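Local coordinates for structure-specific endonuclease subunit SLX1 (Candida glabrata, PDB 4XLG), which probably serves as the catalytic subunit of the SLX1-SLX4 endonuclease, which cuts branched DNA structures formed during DNA repair and recombination, at residues R35-R38 with Q39-S43; A254-Y257 with R258-S262; N134-V137 with E138-W141; Y67-S71 with R72-L76; N192-S195 with T196-E200. The protein carries 1 engineered substitution. All blocks are in the same frame, centred on the assembly; numbering follows the deposited sequence.

Interaction 1: residues R35-R38 with Q39-S43; sequences RRLR and QHNGS
R36 holds CG anti to its backbone N (chi1 177°), and the bends at chi2 and chi3 carry CG and CD across the ring of H40, one turn on. Both residues lie on helix 33-41 of the GIY-YIG domain. R36 CD comes within 3.5 Å of H40 NE2, and the guanidinium plane stands 83° from the imidazole plane. The same bends turn NE toward Q39. A water sits at the guanidinium edge, in its plane. It accepts from R36 NE at 3.1 Å and donates to Q39 OE1 in a short contact of 2.5 Å. Q39 stretches out beyond CG and passes R35. Its amide carbon lies over one face of the R35 guanidinium, with Q39 NE2 3.7 Å from R35 NH2. The polar ends also have partners further off: R36 NH2 reaches S29 O and Y14 OH, H40 NE2 reaches Y14 OH, and Q39 NE2 reaches L44 O. On another side N41 ND2 rests 3.5 Å from L37 CD1, while N41 OD1 accepts from W60 N. L37 itself packs on M187 and N186 of helix 176-213. The helix ends just beyond N41. G42 is the first residue to leave helical angles, and G42 N gives R38 O a weak, bent bond of 2.8 Å (127° at the hydrogen).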
loop_
_atom_site.group_PDB
_atom_site.type_symbol
_atom_site.label_atom_id
_atom_site.label_comp_id
_atom_site.label_asym_id
_atom_site.label_seq_id
_atom_site.Cartn_x
_atom_site.Cartn_y
_atom_site.Cartn_z
ATOM N N ARG B 35 -16.264 2.977 -9.656
ATOM C CA ARG B 35 -16.479 4.136 -10.498
ATOM C C ARG B 35 -15.506 4.093 -11.714
ATOM O O ARG B 35 -15.894 4.368 -12.877
ATOM C CB ARG B 35 -16.236 5.398 -9.678
ATOM C CG ARG B 35 -16.496 6.665 -10.483
ATOM C CD ARG B 35 -16.497 7.871 -9.502
ATOM N NE ARG B 35 -16.931 8.989 -10.324
ATOM C CZ ARG B 35 -16.074 9.708 -11.041
ATOM N NH1 ARG B 35 -16.515 10.699 -11.820
ATOM N NH2 ARG B 35 -14.767 9.445 -10.922
ATOM N N ARG B 36 -14.273 3.700 -11.418
ATOM C CA ARG B 36 -13.247 3.660 -12.500
ATOM C C ARG B 36 -13.612 2.639 -13.555
ATOM O O ARG B 36 -13.490 2.895 -14.761
ATOM C CB ARG B 36 -11.887 3.328 -11.934
ATOM C CG ARG B 36 -10.749 3.198 -13.023
ATOM C CD ARG B 36 -10.590 4.483 -13.844
ATOM N NE ARG B 36 -10.224 5.602 -12.968
ATOM C CZ ARG B 36 -9.014 5.763 -12.454
ATOM N NH1 ARG B 36 -8.809 6.776 -11.602
ATOM N NH2 ARG B 36 -7.988 4.991 -12.823
ATOM N N LEU B 37 -14.030 1.451 -13.121
ATOM C CA LEU B 37 -14.423 0.460 -14.114
ATOM C C LEU B 37 -15.634 0.930 -14.930
ATOM O O LEU B 37 -15.675 0.718 -16.143
ATOM C CB LEU B 37 -14.678 -0.889 -13.393
ATOM C CG LEU B 37 -14.956 -2.095 -14.290
ATOM C CD1 LEU B 37 -13.809 -2.314 -15.315
ATOM C CD2 LEU B 37 -15.096 -3.309 -13.307
ATOM N N ARG B 38 -16.619 1.619 -14.319
ATOM C CA ARG B 38 -17.690 2.196 -15.150
ATOM C C ARG B 38 -17.185 3.195 -16.187
ATOM O O ARG B 38 -17.748 3.273 -17.282
ATOM C CB ARG B 38 -18.789 2.973 -14.325
ATOM C CG ARG B 38 -19.627 2.149 -13.382
ATOM C CD ARG B 38 -20.931 2.990 -12.964
ATOM N NE ARG B 38 -20.573 4.272 -12.337
ATOM C CZ ARG B 38 -20.284 4.362 -11.040
ATOM N NH1 ARG B 38 -20.339 3.260 -10.289
ATOM N NH2 ARG B 38 -19.949 5.521 -10.502
ATOM N N GLN B 39 -16.208 4.013 -15.793
ATOM C CA GLN B 39 -15.632 5.018 -16.728
ATOM C C GLN B 39 -14.925 4.283 -17.888
ATOM O O GLN B 39 -15.048 4.668 -19.052
ATOM C CB GLN B 39 -14.650 5.917 -16.012
ATOM C CG GLN B 39 -15.394 6.951 -15.097
ATOM C CD GLN B 39 -14.385 7.766 -14.312
ATOM O OE1 GLN B 39 -13.554 7.214 -13.586
ATOM N NE2 GLN B 39 -14.382 9.064 -14.541
ATOM N N HIS B 40 -14.191 3.238 -17.561
ATOM C CA HIS B 40 -13.518 2.482 -18.652
ATOM C C HIS B 40 -14.525 1.801 -19.575
ATOM O O HIS B 40 -14.292 1.670 -20.806
ATOM C CB HIS B 40 -12.551 1.394 -18.093
ATOM C CG HIS B 40 -11.272 1.947 -17.540
ATOM N ND1 HIS B 40 -10.413 2.734 -18.286
ATOM C CD2 HIS B 40 -10.662 1.749 -16.351
ATOM C CE1 HIS B 40 -9.357 3.040 -17.556
ATOM N NE2 HIS B 40 -9.461 2.416 -16.395
ATOM N N ASN B 41 -15.638 1.319 -19.023
ATOM C CA ASN B 41 -16.603 0.564 -19.808
ATOM C C ASN B 41 -17.680 1.371 -20.462
ATOM O O ASN B 41 -18.348 0.939 -21.378
ATOM C CB ASN B 41 -17.236 -0.512 -18.926
ATOM C CG ASN B 41 -16.252 -1.670 -18.718
ATOM O OD1 ASN B 41 -15.328 -1.819 -19.535
ATOM N ND2 ASN B 41 -16.430 -2.452 -17.656
ATOM N N GLY B 42 -17.833 2.588 -20.024
ATOM C CA GLY B 42 -18.879 3.415 -20.590
ATOM C C GLY B 42 -18.131 4.574 -21.172
ATOM O O GLY B 42 -17.428 4.421 -22.149
ATOM N N SER B 43 -18.219 5.715 -20.535
ATOM C CA SER B 43 -17.276 6.802 -20.881
ATOM C C SER B 43 -16.797 7.565 -19.634
ATOM O O SER B 43 -17.371 7.432 -18.542
ATOM C CB SER B 43 -17.924 7.773 -21.863
ATOM O OG SER B 43 -19.050 8.348 -21.229
HETATM O O HOH W 1 -11.863 7.953 -11.892
#

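Interaction 2: residues A254-Y257 with R258-S262; sequences ACAY and RYFMS. With ZN (zinc ion), chain C.
Y257, on helix 253-260 of the SLX1-type zinc finger, a domain of the RING clan, is covered by M261 four residues on. M261 CG lies over one face, 3.7 Å from the centroid of the Y257 ring, as a CH-pi contact. M261 SD stands more obliquely, 4.9 Å from the same centroid, in a Met-aromatic contact. M261 can reach because its CG lies beside its own backbone N (chi1 -64°) and the chain then bends at chi2 and chi3. On another side of the helix A256 CB touches F260 CE2 at 4.0 Å. The first turn of the helix carries a metal ligand. C255 SG binds a zinc ion at 2.4 Å, and C219, C222 and H252 complete the site. The backbone beneath is regular: F260 N donates to A256 O at 2.8 Å and M261 N to Y257 O at 2.9 Å. Further out, Y257 OH bonds to I272 O, and the Y257 ring also stacks on an aromatic side chain of another protein chain. W288 of helix 288-299 packs against both Y257 and F260. At the far end S262 N and S262 OG both donate to Y259 O, from the same face of its plane.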
loop_
_atom_site.group_PDB
_atom_site.type_symbol
_atom_site.label_atom_id
_atom_site.label_comp_id
_atom_site.label_asym_id
_atom_site.label_seq_id
_atom_site.Cartn_x
_atom_site.Cartn_y
_atom_site.Cartn_z
ATOM N N ALA B 254 4.813 6.681 18.808
ATOM C CA ALA B 254 6.261 6.841 19.018
ATOM C C ALA B 254 6.816 5.757 19.920
ATOM O O ALA B 254 7.930 5.262 19.696
ATOM C CB ALA B 254 6.597 8.220 19.604
ATOM N N CYS B 255 6.064 5.403 20.958
ATOM C CA CYS B 255 6.516 4.369 21.879
ATOM C C CYS B 255 6.582 2.990 21.210
ATOM O O CYS B 255 7.522 2.221 21.451
ATOM C CB CYS B 255 5.609 4.339 23.110
ATOM S SG CYS B 255 5.834 5.881 24.061
ATOM N N ALA B 256 5.574 2.672 20.400
ATOM C CA ALA B 256 5.551 1.404 19.697
ATOM C C ALA B 256 6.721 1.373 18.708
ATOM O O ALA B 256 7.465 0.386 18.632
ATOM C CB ALA B 256 4.231 1.214 18.974
ATOM N N TYR B 257 6.898 2.476 17.984
ATOM C CA TYR B 257 7.989 2.572 17.009
ATOM C C TYR B 257 9.332 2.269 17.658
ATOM O O TYR B 257 10.127 1.450 17.156
ATOM C CB TYR B 257 8.009 3.968 16.358
ATOM C CG TYR B 257 9.193 4.121 15.428
ATOM C CD1 TYR B 257 9.142 3.595 14.124
ATOM C CD2 TYR B 257 10.381 4.728 15.866
ATOM C CE1 TYR B 257 10.270 3.698 13.259
ATOM C CE2 TYR B 257 11.479 4.853 15.012
ATOM C CZ TYR B 257 11.418 4.346 13.719
ATOM O OH TYR B 257 12.552 4.448 12.904
ATOM N N ARG B 258 9.579 2.950 18.778
ATOM C CA ARG B 258 10.826 2.789 19.526
ATOM C C ARG B 258 11.044 1.349 19.943
ATOM O O ARG B 258 12.151 0.804 19.812
ATOM C CB ARG B 258 10.828 3.682 20.759
ATOM C CG ARG B 258 11.408 5.054 20.523
ATOM C CD ARG B 258 12.762 5.185 21.208
ATOM N NE ARG B 258 12.641 5.128 22.662
ATOM C CZ ARG B 258 13.673 5.145 23.488
ATOM N NH1 ARG B 258 14.906 5.214 23.005
ATOM N NH2 ARG B 258 13.472 5.099 24.797
ATOM N N TYR B 259 9.984 0.724 20.428
ATOM C CA TYR B 259 10.084 -0.640 20.887
ATOM C C TYR B 259 10.347 -1.604 19.737
ATOM O O TYR B 259 11.201 -2.499 19.844
ATOM C CB TYR B 259 8.807 -1.026 21.643
ATOM C CG TYR B 259 8.792 -2.466 22.090
ATOM C CD1 TYR B 259 9.515 -2.874 23.206
ATOM C CD2 TYR B 259 8.064 -3.425 21.380
ATOM C CE1 TYR B 259 9.502 -4.182 23.606
ATOM C CE2 TYR B 259 8.046 -4.747 21.781
ATOM C CZ TYR B 259 8.762 -5.113 22.890
ATOM O OH TYR B 259 8.754 -6.427 23.293
ATOM N N PHE B 260 9.605 -1.438 18.644
ATOM C CA PHE B 260 9.764 -2.329 17.516
ATOM C C PHE B 260 11.146 -2.196 16.883
ATOM O O PHE B 260 11.680 -3.172 16.358
ATOM C CB PHE B 260 8.691 -2.073 16.448
ATOM C CG PHE B 260 7.306 -2.453 16.889
ATOM C CD1 PHE B 260 7.104 -3.539 17.727
ATOM C CD2 PHE B 260 6.213 -1.719 16.475
ATOM C CE1 PHE B 260 5.818 -3.890 18.135
ATOM C CE2 PHE B 260 4.931 -2.062 16.875
ATOM C CZ PHE B 260 4.721 -3.144 17.698
ATOM N N MET B 261 11.718 -0.995 16.912
ATOM C CA MET B 261 13.009 -0.766 16.260
ATOM C C MET B 261 14.193 -1.111 17.150
ATOM O O MET B 261 15.356 -0.965 16.753
ATOM C CB MET B 261 13.097 0.684 15.762
ATOM C CG MET B 261 12.078 0.999 14.676
ATOM S SD MET B 261 12.078 -0.157 13.256
ATOM C CE MET B 261 13.633 0.298 12.453
ATOM N N SER B 262 13.910 -1.572 18.361
ATOM C CA SER B 262 14.968 -2.065 19.213
ATOM C C SER B 262 14.843 -3.573 19.367
ATOM O O SER B 262 15.790 -4.227 19.814
ATOM C CB SER B 262 14.922 -1.390 20.568
ATOM O OG SER B 262 13.778 -1.829 21.248
HETATM ZN ZN ZN C . 3.849 5.825 25.449
#

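Interaction 3: residues N134-V137 with E138-W141; sequences NQKV and EEIW
E138 crosses Q135 obliquely. Its CG is anti to the backbone N (chi1 -178°) and the chain turns at chi2, which brings E138 OE1 to a loose approach of 4.1 Å from Q135 CG. The other oxygen, OE2, makes a salt bridge with K142. I140 CG1 rests 3.4 Å from K136 O. N134 is the N-cap of helix 135-143, just after strand 129-132. With its CG opposite the backbone N (chi1 -176°), the amide is placed for N134 OD1 to accept from V137 N at 3.0 Å, and weakly from K136 N at 2.8 Å. That one oxygen meets two amides of the first turn, while N134 O takes E138 N at 3.0 Å. N134 ND2 donates to E61 OE2 and T169 O, which helps fix the rotation of the capping amide. V137 and I140 pack on L111 of helix 107-118. The indole of W141 meets the ring of F132, and W141 NE1 bonds to T115 OG1. Q135 and E139 were each modelled in two conformers; the copies given overlap at their ends, so a side-chain contact between them is doubtful.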
loop_
_atom_site.group_PDB
_atom_site.type_symbol
_atom_site.label_atom_id
_atom_site.label_comp_id
_atom_site.label_asym_id
_atom_site.label_seq_id
_atom_site.Cartn_x
_atom_site.Cartn_y
_atom_site.Cartn_z
ATOM N N ASN B 134 -10.843 -13.115 -10.648
ATOM C CA ASN B 134 -11.004 -14.232 -11.599
ATOM C C ASN B 134 -10.080 -15.352 -11.170
ATOM O O ASN B 134 -8.867 -15.133 -10.998
ATOM C CB ASN B 134 -10.686 -13.791 -13.053
ATOM C CG ASN B 134 -10.950 -14.920 -14.075
ATOM O OD1 ASN B 134 -10.235 -15.926 -14.093
ATOM N ND2 ASN B 134 -12.010 -14.763 -14.903
ATOM N N GLN B 135 -10.638 -16.533 -10.948
ATOM C CA GLN B 135 -9.880 -17.666 -10.423
ATOM C C GLN B 135 -8.905 -18.258 -11.451
ATOM O O GLN B 135 -7.855 -18.787 -11.075
ATOM C CB GLN B 135 -10.839 -18.765 -9.932
ATOM C CG GLN B 135 -10.153 -20.053 -9.431
ATOM C CD GLN B 135 -9.963 -21.101 -10.520
ATOM O OE1 GLN B 135 -10.781 -21.229 -11.430
ATOM N NE2 GLN B 135 -8.870 -21.856 -10.429
ATOM N N LYS B 136 -9.277 -18.237 -12.745
ATOM C CA LYS B 136 -8.337 -18.726 -13.750
ATOM C C LYS B 136 -7.106 -17.819 -13.816
ATOM O O LYS B 136 -5.975 -18.322 -14.024
ATOM C CB LYS B 136 -8.984 -18.853 -15.142
ATOM C CG LYS B 136 -10.016 -19.963 -15.178
ATOM C CD LYS B 136 -9.334 -21.344 -15.096
ATOM C CE LYS B 136 -10.347 -22.466 -14.961
ATOM N NZ LYS B 136 -9.678 -23.833 -14.938
ATOM N N VAL B 137 -7.300 -16.517 -13.626
ATOM C CA VAL B 137 -6.172 -15.589 -13.598
ATOM C C VAL B 137 -5.330 -15.859 -12.339
ATOM O O VAL B 137 -4.077 -15.901 -12.390
ATOM C CB VAL B 137 -6.660 -14.112 -13.632
ATOM C CG1 VAL B 137 -5.479 -13.129 -13.367
ATOM C CG2 VAL B 137 -7.327 -13.810 -15.026
ATOM N N GLU B 138 -6.004 -16.035 -11.203
ATOM C CA GLU B 138 -5.283 -16.404 -9.961
ATOM C C GLU B 138 -4.425 -17.696 -10.140
ATOM O O GLU B 138 -3.286 -17.795 -9.626
ATOM C CB GLU B 138 -6.294 -16.595 -8.799
ATOM C CG GLU B 138 -5.630 -16.923 -7.462
ATOM C CD GLU B 138 -5.772 -18.378 -7.048
ATOM O OE1 GLU B 138 -6.545 -19.136 -7.679
ATOM O OE2 GLU B 138 -5.087 -18.770 -6.083
ATOM N N GLU B 139 -4.974 -18.695 -10.846
ATOM C CA GLU B 139 -4.256 -19.944 -11.035
ATOM C C GLU B 139 -3.003 -19.733 -11.887
ATOM O O GLU B 139 -1.957 -20.331 -11.614
ATOM C CB GLU B 139 -5.157 -20.996 -11.678
ATOM C CG GLU B 139 -6.210 -21.564 -10.743
ATOM C CD GLU B 139 -7.033 -22.649 -11.409
ATOM O OE1 GLU B 139 -6.464 -23.444 -12.192
ATOM O OE2 GLU B 139 -8.247 -22.703 -11.160
ATOM N N ILE B 140 -3.110 -18.891 -12.911
ATOM C CA ILE B 140 -1.936 -18.604 -13.743
ATOM C C ILE B 140 -0.880 -17.885 -12.898
ATOM O O ILE B 140 0.306 -18.185 -12.980
ATOM C CB ILE B 140 -2.279 -17.718 -14.960
ATOM C CG1 ILE B 140 -3.146 -18.486 -15.973
ATOM C CG2 ILE B 140 -0.986 -17.201 -15.600
ATOM C CD1 ILE B 140 -3.774 -17.581 -17.037
ATOM N N TRP B 141 -1.325 -16.955 -12.056
ATOM C CA TRP B 141 -0.362 -16.260 -11.187
ATOM C C TRP B 141 0.318 -17.247 -10.240
ATOM O O TRP B 141 1.554 -17.242 -10.058
ATOM C CB TRP B 141 -1.038 -15.130 -10.387
ATOM C CG TRP B 141 -0.083 -14.518 -9.335
ATOM C CD1 TRP B 141 0.868 -13.544 -9.562
ATOM C CD2 TRP B 141 0.027 -14.859 -7.949
ATOM N NE1 TRP B 141 1.557 -13.273 -8.402
ATOM C CE2 TRP B 141 1.066 -14.061 -7.400
ATOM C CE3 TRP B 141 -0.655 -15.752 -7.109
ATOM C CZ2 TRP B 141 1.424 -14.119 -6.048
ATOM C CZ3 TRP B 141 -0.271 -15.823 -5.782
ATOM C CH2 TRP B 141 0.746 -15.013 -5.267
#

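Interaction 4: residues Y67-S71 with R72-L76; sequences YGFPS and RIAAL
S71 is the N-cap of helix 72-84, and its side chain closes the first turn. S71 OG accepts from A74 N at 2.9 Å in a nearly straight bond, 163° at the hydrogen. The hydroxyl oxygen reaches this amide because it stands between the backbone N and the carbonyl carbon (chi1 57°). The backbone adds a second grip: A75 N donates to S71 O at 3.1 Å. A74 CB also lies close to the capping oxygen, 3.4 Å from S71 OG. The loop before the cap packs onto the same turn. F69 offers one face of its ring to A75 CA, which sits 3.7 Å from the centroid of the F69 ring and only 16° off the ring normal, a CH-pi contact. A75 CB touches F69 CG at 3.8 Å. Beside it, P70 CG rests 3.9 Å from A74 CB. This is the junction within the GIY-YIG domain where the chain leaves strand 60-67 and enters helix 72-84. F69 is buried, and F78, further along the helix, meets its ring edge-to-face. L128 packs on F69 as well. P70, S71 and I73 pack against side chains of another protein chain of the assembly.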
loop_
_atom_site.group_PDB
_atom_site.type_symbol
_atom_site.label_atom_id
_atom_site.label_comp_id
_atom_site.label_asym_id
_atom_site.label_seq_id
_atom_site.Cartn_x
_atom_site.Cartn_y
_atom_site.Cartn_z
ATOM N N TYR B 67 -3.913 -3.606 -3.607
ATOM C CA TYR B 67 -4.317 -2.408 -2.864
ATOM C C TYR B 67 -3.629 -2.421 -1.488
ATOM O O TYR B 67 -2.805 -3.306 -1.203
ATOM C CB TYR B 67 -5.862 -2.322 -2.754
ATOM C CG TYR B 67 -6.524 -3.427 -1.937
ATOM C CD1 TYR B 67 -6.766 -4.694 -2.487
ATOM C CD2 TYR B 67 -6.938 -3.177 -0.611
ATOM C CE1 TYR B 67 -7.384 -5.694 -1.746
ATOM C CE2 TYR B 67 -7.566 -4.192 0.138
ATOM C CZ TYR B 67 -7.795 -5.440 -0.453
ATOM O OH TYR B 67 -8.399 -6.425 0.297
ATOM N N GLY B 68 -3.896 -1.400 -0.699
ATOM C CA GLY B 68 -3.194 -1.235 0.592
ATOM C C GLY B 68 -2.081 -0.196 0.510
ATOM O O GLY B 68 -1.268 -0.093 1.444
ATOM N N PHE B 69 -2.011 0.573 -0.590
ATOM C CA PHE B 69 -0.933 1.558 -0.747
ATOM C C PHE B 69 -1.013 2.679 0.279
ATOM O O PHE B 69 -2.103 3.127 0.606
ATOM C CB PHE B 69 -0.968 2.164 -2.148
ATOM C CG PHE B 69 -0.536 1.171 -3.210
ATOM C CD1 PHE B 69 0.819 0.930 -3.401
ATOM C CD2 PHE B 69 -1.468 0.445 -3.940
ATOM C CE1 PHE B 69 1.268 -0.010 -4.336
ATOM C CE2 PHE B 69 -1.035 -0.490 -4.889
ATOM C CZ PHE B 69 0.342 -0.714 -5.099
ATOM N N PRO B 70 0.145 3.113 0.781
ATOM C CA PRO B 70 0.138 4.122 1.844
ATOM C C PRO B 70 -0.156 5.519 1.289
ATOM O O PRO B 70 -0.348 6.452 2.068
ATOM C CB PRO B 70 1.566 4.047 2.426
ATOM C CG PRO B 70 2.433 3.423 1.301
ATOM C CD PRO B 70 1.456 2.443 0.628
ATOM N N SER B 71 -0.099 5.686 -0.034
ATOM C CA SER B 71 -0.353 7.011 -0.629
ATOM C C SER B 71 -0.709 6.811 -2.065
ATOM O O SER B 71 -0.351 5.801 -2.665
ATOM C CB SER B 71 0.872 7.956 -0.551
ATOM O OG SER B 71 2.023 7.362 -1.199
ATOM N N ARG B 72 -1.322 7.828 -2.640
ATOM C CA ARG B 72 -1.538 7.843 -4.107
ATOM C C ARG B 72 -0.161 7.800 -4.802
ATOM O O ARG B 72 0.001 7.143 -5.810
ATOM C CB ARG B 72 -2.287 9.145 -4.495
ATOM C CG ARG B 72 -2.448 9.396 -6.010
ATOM C CD ARG B 72 -3.044 10.809 -6.229
ATOM N NE ARG B 72 -2.619 11.276 -7.538
ATOM C CZ ARG B 72 -1.653 12.159 -7.755
ATOM N NH1 ARG B 72 -1.046 12.777 -6.738
ATOM N NH2 ARG B 72 -1.338 12.457 -9.010
ATOM N N ILE B 73 0.807 8.528 -4.244
ATOM C CA ILE B 73 2.138 8.545 -4.866
ATOM C C ILE B 73 2.675 7.114 -4.980
ATOM O O ILE B 73 3.225 6.717 -6.007
ATOM C CB ILE B 73 3.162 9.392 -4.045
ATOM C CG1 ILE B 73 2.729 10.857 -4.004
ATOM C CG2 ILE B 73 4.579 9.255 -4.644
ATOM C CD1 ILE B 73 2.475 11.425 -5.391
ATOM N N ALA B 74 2.616 6.378 -3.877
ATOM C CA ALA B 74 3.115 4.977 -3.899
ATOM C C ALA B 74 2.381 4.103 -4.894
ATOM O O ALA B 74 2.999 3.259 -5.555
ATOM C CB ALA B 74 3.013 4.335 -2.483
ATOM N N ALA B 75 1.051 4.251 -4.988
ATOM C CA ALA B 75 0.276 3.466 -5.968
ATOM C C ALA B 75 0.749 3.798 -7.380
ATOM O O ALA B 75 0.852 2.942 -8.241
ATOM C CB ALA B 75 -1.246 3.785 -5.839
ATOM N N LEU B 76 0.965 5.086 -7.642
ATOM C CA LEU B 76 1.414 5.476 -9.002
ATOM C C LEU B 76 2.812 4.929 -9.294
ATOM O O LEU B 76 3.139 4.546 -10.418
ATOM C CB LEU B 76 1.455 7.016 -9.128
ATOM C CG LEU B 76 0.055 7.646 -9.183
ATOM C CD1 LEU B 76 0.092 9.189 -8.992
ATOM C CD2 LEU B 76 -0.627 7.243 -10.491
#

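Interaction 5: residues N192-S195 with T196-E200; sequences NLYS and TTLAE
The Y194 ring carries L198 CD1 over one face, 4.1 Å from the centroid of the Y194 ring, in a CH-pi contact one helical turn on. The methyl is offset toward the hydroxyl end, and its nearest ring atom is Y194 CZ at 3.8 Å. CG of Y194 lies anti to the backbone N (chi1 -180°), which swings the ring forward toward L198. F10 also meets this ring, edge-to-face. T196 and T197 turn their hydroxyls back to the carbonyls four residues before. T197 OG1 donates to L193 O at 2.8 Å, and T197 N reaches the same oxygen at 3.0 Å from the opposite face of its plane. T196 OG1 lies 2.9 Å from N192 O, which also accepts from T196 N. S195 OG bonds to Q191 OE1. All of this lies within the long helix 176-213. Y194 packs on P33 and V34 of helix 33-41, while L193 rests on I65 and Y67 of strand 60-67.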
loop_
_atom_site.group_PDB
_atom_site.type_symbol
_atom_site.label_atom_id
_atom_site.label_comp_id
_atom_site.label_asym_id
_atom_site.label_seq_id
_atom_site.Cartn_x
_atom_site.Cartn_y
_atom_site.Cartn_z
ATOM N N ASN B 192 -18.288 -5.581 -4.267
ATOM C CA ASN B 192 -18.260 -6.253 -2.967
ATOM C C ASN B 192 -16.961 -6.044 -2.227
ATOM O O ASN B 192 -16.985 -5.689 -1.019
ATOM C CB ASN B 192 -18.522 -7.756 -3.131
ATOM C CG ASN B 192 -19.972 -8.041 -3.492
ATOM O OD1 ASN B 192 -20.833 -7.144 -3.411
ATOM N ND2 ASN B 192 -20.245 -9.282 -3.939
ATOM N N LEU B 193 -15.829 -6.213 -2.928
ATOM C CA LEU B 193 -14.519 -6.033 -2.302
ATOM C C LEU B 193 -14.364 -4.580 -1.810
ATOM O O LEU B 193 -13.958 -4.347 -0.663
ATOM C CB LEU B 193 -13.366 -6.355 -3.276
ATOM C CG LEU B 193 -11.961 -6.028 -2.687
ATOM C CD1 LEU B 193 -11.591 -6.994 -1.537
ATOM C CD2 LEU B 193 -10.884 -6.021 -3.738
ATOM N N TYR B 194 -14.714 -3.619 -2.666
ATOM C CA TYR B 194 -14.493 -2.209 -2.332
ATOM C C TYR B 194 -15.374 -1.768 -1.139
ATOM O O TYR B 194 -14.887 -1.170 -0.165
ATOM C CB TYR B 194 -14.823 -1.354 -3.539
ATOM C CG TYR B 194 -14.647 0.127 -3.380
ATOM C CD1 TYR B 194 -13.407 0.660 -2.966
ATOM C CD2 TYR B 194 -15.652 1.006 -3.763
ATOM C CE1 TYR B 194 -13.211 2.028 -2.880
ATOM C CE2 TYR B 194 -15.461 2.399 -3.680
ATOM C CZ TYR B 194 -14.223 2.879 -3.252
ATOM O OH TYR B 194 -14.033 4.213 -3.241
ATOM N N SER B 195 -16.666 -2.073 -1.217
ATOM C CA SER B 195 -17.609 -1.499 -0.222
ATOM C C SER B 195 -17.331 -2.182 1.107
ATOM O O SER B 195 -17.447 -1.579 2.213
ATOM C CB SER B 195 -19.083 -1.683 -0.663
ATOM O OG SER B 195 -19.351 -0.833 -1.772
ATOM N N THR B 196 -16.954 -3.448 1.018
ATOM C CA THR B 196 -16.660 -4.165 2.264
ATOM C C THR B 196 -15.390 -3.634 2.929
ATOM O O THR B 196 -15.332 -3.518 4.158
ATOM C CB THR B 196 -16.518 -5.682 2.022
ATOM O OG1 THR B 196 -17.820 -6.244 1.686
ATOM C CG2 THR B 196 -16.069 -6.378 3.303
ATOM N N THR B 197 -14.363 -3.349 2.120
ATOM C CA THR B 197 -13.094 -2.826 2.644
ATOM C C THR B 197 -13.359 -1.505 3.369
ATOM O O THR B 197 -12.888 -1.299 4.496
ATOM C CB THR B 197 -12.053 -2.638 1.506
ATOM O OG1 THR B 197 -11.781 -3.928 0.981
ATOM C CG2 THR B 197 -10.726 -2.064 2.066
ATOM N N LEU B 198 -14.137 -0.635 2.741
ATOM C CA LEU B 198 -14.456 0.659 3.387
ATOM C C LEU B 198 -15.279 0.434 4.680
ATOM O O LEU B 198 -15.078 1.122 5.695
ATOM C CB LEU B 198 -15.205 1.589 2.431
ATOM C CG LEU B 198 -14.443 2.085 1.160
ATOM C CD1 LEU B 198 -15.335 3.073 0.375
ATOM C CD2 LEU B 198 -13.093 2.761 1.534
ATOM N N ALA B 199 -16.239 -0.494 4.640
ATOM C CA ALA B 199 -17.070 -0.722 5.817
ATOM C C ALA B 199 -16.245 -1.294 6.972
ATOM O O ALA B 199 -16.490 -0.979 8.157
ATOM C CB ALA B 199 -18.217 -1.681 5.454
ATOM N N GLU B 200 -15.292 -2.158 6.643
ATOM C CA GLU B 200 -14.441 -2.736 7.672
ATOM C C GLU B 200 -13.536 -1.686 8.324
ATOM O O GLU B 200 -13.362 -1.710 9.538
ATOM C CB GLU B 200 -13.564 -3.863 7.109
ATOM C CG GLU B 200 -14.390 -5.114 6.772
ATOM C CD GLU B 200 -13.591 -6.223 6.064
ATOM O OE1 GLU B 200 -12.560 -5.924 5.394
ATOM O OE2 GLU B 200 -14.027 -7.395 6.175
#

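Interaction 4 and interaction 5 touch: Y67 OH lies 3.7 Å from L193 CD1, joining the end of strand 60-67 to the long helix 176-213. That helix also runs past interaction 1, where it meets L37 and R38; nearest atoms of interactions 1 and 5 are about 6 Å apart. Interactions 1 and 4 both lie in the GIY-YIG domain, their centres 21 Å apart. Interaction 3 lies further off, its nearest atoms about 10 Å from interaction 5. Interaction 2, with its zinc ligand, belongs to the zinc finger on the opposite side of the chain's centre from interaction 1, 44 Å between centres. Interactions 2 and 4 both meet another protein chain.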